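Local coordinates for protein serine hydrolase CCSP0084 (Cycloclasticus sp. P1, PDB 4I3F) that probably hydrolyses esters and carbon-carbon bonds of meta-cleavage products as a serine hydrolase of the alpha/beta hydrolase fold, at residues H98-L110 and V130-F142. Numbering follows the deposited sequence.
Sequences HWIDIWVQQQIDL and VTLHLLNRHPERF. With NA (sodium ion), chain D.
V104 of helix 96-113 enters helix 126-137 as a knob among V130, H133, L134 and R137, joining two helices of the alpha/beta hydrolase fold; the second follows strand 119-124 and a probable nucleophile elbow. The axes of segments 98-110 and 130-137 cross at -68°. With CG1 anti to the backbone N (chi1 169°), V104 sets CG1 against L134 CD2 and the edge of the H138 ring, while CG2 lies 3.7 Å from H133 CB. W103 CB packs on V130 CG2, and Q107 CB on L134 CD1.

Two isoleucines make CH-pi contacts: I100 CG2 over one face of H133, whose NE2 is hydrogen-bonded to F229 O, and I108 CG1 over H138, 3.7 Å from the ring centroid.

R137, its chain extended from CG to NE, forms a salt bridge, NH1 to D101 OD1 at 2.9 Å, approaching OD1 on its anti side but tilted out of the carboxylate plane, the two planes 59° apart. Water 1 joins the same OD1 to NH2. A leucine in place of R137 would probably leave the D101 carboxylate without its charged mate and break this water bridge.

Water 3 links Q105 OE1 to H138 NE2, and H138 ND1 binds the sodium ion at 2.5 Å, alongside E140 OE2.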
loop_
_atom_site.group_PDB
_atom_site.type_symbol
_atom_site.label_atom_id
_atom_site.label_comp_id
_atom_site.label_asym_id
_atom_site.label_seq_id
_atom_site.Cartn_x
_atom_site.Cartn_y
_atom_site.Cartn_z
ATOM N N HIS A 98 8.538 14.669 1.471
ATOM C CA HIS A 98 7.752 15.265 2.545
ATOM C C HIS A 98 6.475 14.502 2.832
ATOM O O HIS A 98 6.008 14.474 3.973
ATOM C CB HIS A 98 7.472 16.723 2.208
ATOM C CG HIS A 98 8.707 17.461 1.819
ATOM N ND1 HIS A 98 9.770 17.610 2.681
ATOM C CD2 HIS A 98 9.079 18.035 0.652
ATOM C CE1 HIS A 98 10.736 18.272 2.070
ATOM N NE2 HIS A 98 10.343 18.542 0.837
ATOM N N TRP A 99 5.913 13.866 1.809
ATOM C CA TRP A 99 4.736 13.040 2.025
ATOM C C TRP A 99 5.121 11.755 2.745
ATOM O O TRP A 99 4.386 11.288 3.610
ATOM C CB TRP A 99 4.000 12.769 0.712
ATOM C CG TRP A 99 3.109 13.896 0.333
ATOM C CD1 TRP A 99 3.416 14.946 -0.483
ATOM C CD2 TRP A 99 1.769 14.121 0.789
ATOM N NE1 TRP A 99 2.347 15.802 -0.571
ATOM C CE2 TRP A 99 1.319 15.312 0.194
ATOM C CE3 TRP A 99 0.899 13.416 1.628
ATOM C CZ2 TRP A 99 0.036 15.824 0.411
ATOM C CZ3 TRP A 99 -0.374 13.931 1.854
ATOM C CH2 TRP A 99 -0.794 15.120 1.242
ATOM N N ILE A 100 6.285 11.200 2.421
ATOM C CA ILE A 100 6.760 10.022 3.142
ATOM C C ILE A 100 6.893 10.319 4.644
ATOM O O ILE A 100 6.493 9.501 5.476
ATOM C CB ILE A 100 8.093 9.482 2.567
ATOM C CG1 ILE A 100 7.853 8.862 1.192
ATOM C CG2 ILE A 100 8.698 8.435 3.498
ATOM C CD1 ILE A 100 9.111 8.762 0.320
ATOM N N ASP A 101 7.423 11.490 4.990
ATOM C CA ASP A 101 7.519 11.905 6.391
ATOM C C ASP A 101 6.139 11.913 7.051
ATOM O O ASP A 101 5.958 11.386 8.153
ATOM C CB ASP A 101 8.167 13.288 6.502
ATOM C CG ASP A 101 9.653 13.279 6.158
ATOM O OD1 ASP A 101 10.275 12.194 6.189
ATOM O OD2 ASP A 101 10.196 14.368 5.866
ATOM N N ILE A 102 5.168 12.498 6.356
ATOM C CA ILE A 102 3.775 12.521 6.810
ATOM C C ILE A 102 3.164 11.116 6.942
ATOM O O ILE A 102 2.471 10.826 7.928
ATOM C CB ILE A 102 2.901 13.382 5.860
ATOM C CG1 ILE A 102 3.122 14.866 6.127
ATOM C CG2 ILE A 102 1.427 13.029 6.011
ATOM C CD1 ILE A 102 2.555 15.791 5.049
ATOM N N TRP A 103 3.402 10.262 5.951
ATOM C CA TRP A 103 2.836 8.906 5.943
ATOM C C TRP A 103 3.386 8.053 7.087
ATOM O O TRP A 103 2.638 7.297 7.725
ATOM C CB TRP A 103 3.080 8.242 4.588
ATOM C CG TRP A 103 2.300 8.897 3.465
ATOM C CD1 TRP A 103 1.088 9.518 3.570
ATOM C CD2 TRP A 103 2.693 9.012 2.086
ATOM N NE1 TRP A 103 0.690 9.990 2.339
ATOM C CE2 TRP A 103 1.660 9.700 1.414
ATOM C CE3 TRP A 103 3.816 8.599 1.355
ATOM C CZ2 TRP A 103 1.713 9.983 0.042
ATOM C CZ3 TRP A 103 3.869 8.883 -0.005
ATOM C CH2 TRP A 103 2.830 9.573 -0.644
ATOM N N VAL A 104 4.685 8.181 7.351
ATOM C CA VAL A 104 5.310 7.479 8.470
ATOM C C VAL A 104 4.709 7.963 9.792
ATOM O O VAL A 104 4.234 7.152 10.589
ATOM C CB VAL A 104 6.856 7.628 8.445
ATOM C CG1 VAL A 104 7.490 7.127 9.747
ATOM C CG2 VAL A 104 7.435 6.871 7.242
ATOM N N GLN A 105 4.698 9.276 10.023
ATOM C CA GLN A 105 4.185 9.792 11.292
ATOM C C GLN A 105 2.698 9.475 11.473
ATOM O O GLN A 105 2.237 9.229 12.592
ATOM C CB GLN A 105 4.450 11.300 11.448
ATOM C CG GLN A 105 4.189 11.816 12.859
ATOM C CD GLN A 105 5.083 11.148 13.898
ATOM O OE1 GLN A 105 6.299 11.075 13.725
ATOM N NE2 GLN A 105 4.484 10.671 14.985
ATOM N N GLN A 106 1.947 9.469 10.378
ATOM C CA GLN A 106 0.530 9.115 10.449
ATOM C C GLN A 106 0.319 7.734 11.076
ATOM O O GLN A 106 -0.569 7.551 11.917
ATOM C CB GLN A 106 -0.113 9.152 9.057
ATOM C CG GLN A 106 -1.591 8.713 9.072
ATOM C CD GLN A 106 -2.175 8.537 7.687
ATOM O OE1 GLN A 106 -1.446 8.356 6.710
ATOM N NE2 GLN A 106 -3.501 8.577 7.594
ATOM N N GLN A 107 1.129 6.758 10.682
ATOM C CA GLN A 107 0.922 5.406 11.188
ATOM C C GLN A 107 1.329 5.285 12.645
ATOM O O GLN A 107 0.695 4.554 13.410
ATOM C CB GLN A 107 1.661 4.369 10.327
ATOM C CG GLN A 107 1.292 4.410 8.843
ATOM C CD GLN A 107 -0.197 4.594 8.609
ATOM O OE1 GLN A 107 -1.019 3.946 9.243
ATOM N NE2 GLN A 107 -0.547 5.487 7.700
ATOM N N ILE A 108 2.383 5.999 13.035
ATOM C CA ILE A 108 2.787 6.039 14.437
ATOM C C ILE A 108 1.699 6.713 15.278
ATOM O O ILE A 108 1.333 6.211 16.349
ATOM C CB ILE A 108 4.123 6.775 14.624
ATOM C CG1 ILE A 108 5.232 6.052 13.857
ATOM C CG2 ILE A 108 4.479 6.879 16.105
ATOM C CD1 ILE A 108 5.420 4.615 14.293
ATOM N N ASP A 109 1.179 7.837 14.784
ATOM C CA ASP A 109 0.097 8.545 15.466
ATOM C C ASP A 109 -1.166 7.686 15.562
ATOM O O ASP A 109 -1.911 7.785 16.540
ATOM C CB ASP A 109 -0.233 9.858 14.755
ATOM C CG ASP A 109 0.856 10.901 14.911
ATOM O OD1 ASP A 109 1.707 10.756 15.820
ATOM O OD2 ASP A 109 0.854 11.873 14.118
ATOM N N LEU A 110 -1.407 6.854 14.552
ATOM C CA LEU A 110 -2.550 5.935 14.575
ATOM C C LEU A 110 -2.365 4.853 15.645
ATOM O O LEU A 110 -3.264 4.606 16.447
ATOM C CB LEU A 110 -2.745 5.290 13.200
ATOM C CG LEU A 110 -3.842 4.231 13.039
ATOM C CD1 LEU A 110 -5.206 4.792 13.416
ATOM C CD2 LEU A 110 -3.879 3.676 11.616
ATOM N N VAL A 130 6.127 3.021 2.482
ATOM C CA VAL A 130 5.894 3.576 3.812
ATOM C C VAL A 130 6.243 2.544 4.878
ATOM O O VAL A 130 6.844 2.879 5.910
ATOM C CB VAL A 130 4.430 4.071 3.979
ATOM C CG1 VAL A 130 4.184 4.551 5.399
ATOM C CG2 VAL A 130 4.143 5.205 2.992
ATOM N N THR A 131 5.886 1.282 4.622
ATOM C CA THR A 131 6.231 0.197 5.541
ATOM C C THR A 131 7.735 0.114 5.746
ATOM O O THR A 131 8.207 0.009 6.878
ATOM C CB THR A 131 5.705 -1.166 5.046
ATOM O OG1 THR A 131 4.270 -1.134 5.002
ATOM C CG2 THR A 131 6.155 -2.282 5.972
ATOM N N LEU A 132 8.498 0.148 4.652
ATOM C CA LEU A 132 9.954 0.070 4.763
ATOM C C LEU A 132 10.522 1.219 5.594
ATOM O O LEU A 132 11.409 1.010 6.429
ATOM C CB LEU A 132 10.594 0.042 3.376
ATOM C CG LEU A 132 10.472 -1.314 2.669
ATOM C CD1 LEU A 132 10.939 -1.181 1.228
ATOM C CD2 LEU A 132 11.325 -2.347 3.377
ATOM N N HIS A 133 10.025 2.429 5.360
ATOM C CA HIS A 133 10.471 3.568 6.157
ATOM C C HIS A 133 10.026 3.483 7.612
ATOM O O HIS A 133 10.751 3.925 8.496
ATOM C CB HIS A 133 10.048 4.880 5.498
ATOM C CG HIS A 133 10.800 5.170 4.243
ATOM N ND1 HIS A 133 11.902 5.997 4.212
ATOM C CD2 HIS A 133 10.654 4.690 2.984
ATOM C CE1 HIS A 133 12.380 6.042 2.981
ATOM N NE2 HIS A 133 11.641 5.258 2.217
ATOM N N LEU A 134 8.862 2.884 7.863
ATOM C CA LEU A 134 8.415 2.662 9.237
ATOM C C LEU A 134 9.340 1.692 9.973
ATOM O O LEU A 134 9.689 1.923 11.131
ATOM C CB LEU A 134 6.976 2.148 9.266
ATOM C CG LEU A 134 5.897 3.236 9.213
ATOM C CD1 LEU A 134 4.548 2.622 8.810
ATOM C CD2 LEU A 134 5.783 3.939 10.558
ATOM N N LEU A 135 9.740 0.609 9.308
ATOM C CA LEU A 135 10.634 -0.364 9.934
ATOM C C LEU A 135 12.003 0.251 10.197
ATOM O O LEU A 135 12.668 -0.083 11.182
ATOM C CB LEU A 135 10.793 -1.609 9.047
ATOM C CG LEU A 135 9.505 -2.340 8.672
ATOM C CD1 LEU A 135 9.811 -3.511 7.756
ATOM C CD2 LEU A 135 8.777 -2.821 9.908
ATOM N N ASN A 136 12.422 1.157 9.321
ATOM C CA ASN A 136 13.712 1.813 9.471
ATOM C C ASN A 136 13.693 2.826 10.601
ATOM O O ASN A 136 14.633 2.896 11.398
ATOM C CB ASN A 136 14.090 2.524 8.168
ATOM C CG ASN A 136 15.455 3.191 8.241
ATOM O OD1 ASN A 136 16.450 2.582 8.661
ATOM N ND2 ASN A 136 15.507 4.461 7.850
ATOM N N ARG A 137 12.621 3.611 10.665
ATOM C CA ARG A 137 12.568 4.748 11.592
ATOM C C ARG A 137 12.026 4.386 12.969
ATOM O O ARG A 137 12.450 4.965 13.973
ATOM C CB ARG A 137 11.732 5.886 10.993
ATOM C CG ARG A 137 12.377 6.550 9.782
ATOM C CD ARG A 137 11.502 7.643 9.198
ATOM N NE ARG A 137 11.814 7.881 7.791
ATOM C CZ ARG A 137 11.308 8.875 7.072
ATOM N NH1 ARG A 137 10.471 9.741 7.630
ATOM N NH2 ARG A 137 11.649 9.006 5.798
ATOM N N HIS A 138 11.102 3.427 13.009
ATOM C CA HIS A 138 10.433 3.040 14.250
ATOM C C HIS A 138 10.364 1.523 14.389
ATOM O O HIS A 138 9.269 0.964 14.523
ATOM C CB HIS A 138 9.011 3.597 14.242
ATOM C CG HIS A 138 8.950 5.087 14.084
ATOM N ND1 HIS A 138 9.148 5.956 15.135
ATOM C CD2 HIS A 138 8.712 5.859 12.998
ATOM C CE1 HIS A 138 9.036 7.200 14.703
ATOM N NE2 HIS A 138 8.771 7.170 13.410
ATOM N N PRO A 139 11.529 0.850 14.377
ATOM C CA PRO A 139 11.527 -0.616 14.305
ATOM C C PRO A 139 10.822 -1.289 15.487
ATOM O O PRO A 139 10.272 -2.380 15.315
ATOM C CB PRO A 139 13.021 -0.969 14.308
ATOM C CG PRO A 139 13.702 0.213 14.928
ATOM C CD PRO A 139 12.896 1.394 14.473
ATOM N N GLU A 140 10.820 -0.646 16.654
ATOM C CA GLU A 140 10.254 -1.253 17.854
ATOM C C GLU A 140 8.725 -1.365 17.817
ATOM O O GLU A 140 8.127 -2.038 18.663
ATOM C CB GLU A 140 10.685 -0.468 19.103
ATOM C CG GLU A 140 10.064 0.944 19.235
ATOM C CD GLU A 140 10.578 1.970 18.212
ATOM O OE1 GLU A 140 11.555 1.700 17.491
ATOM O OE2 GLU A 140 9.997 3.066 18.142
ATOM N N ARG A 141 8.092 -0.709 16.851
ATOM C CA ARG A 141 6.635 -0.694 16.799
ATOM C C ARG A 141 6.093 -1.794 15.901
ATOM O O ARG A 141 4.876 -1.913 15.734
ATOM C CB ARG A 141 6.116 0.651 16.284
ATOM C CG ARG A 141 6.526 1.860 17.121
ATOM C CD ARG A 141 6.155 1.708 18.590
ATOM N NE ARG A 141 4.711 1.717 18.822
ATOM C CZ ARG A 141 3.975 2.819 18.952
ATOM N NH1 ARG A 141 4.535 4.015 18.848
ATOM N NH2 ARG A 141 2.667 2.731 19.165
ATOM N N PHE A 142 6.983 -2.598 15.318
ATOM C CA PHE A 142 6.553 -3.578 14.314
ATOM C C PHE A 142 7.100 -4.972 14.547
ATOM O O PHE A 142 8.207 -5.144 15.074
ATOM C CB PHE A 142 6.872 -3.073 12.897
ATOM C CG PHE A 142 6.222 -1.764 12.595
ATOM C CD1 PHE A 142 6.911 -0.558 12.788
ATOM C CD2 PHE A 142 4.892 -1.721 12.209
ATOM C CE1 PHE A 142 6.282 0.656 12.557
ATOM C CE2 PHE A 142 4.267 -0.512 11.980
ATOM C CZ PHE A 142 4.966 0.680 12.154
HETATM NA NA NA D . 10.033 5.296 17.417
HETATM O O HOH W 1 11.422 11.086 3.507
HETATM O O HOH W 2 8.259 10.890 9.569
HETATM O O HOH W 3 8.078 9.779 12.143
HETATM O O HOH W 4 7.338 5.049 18.310
HETATM O O HOH W 5 10.469 7.645 18.769
#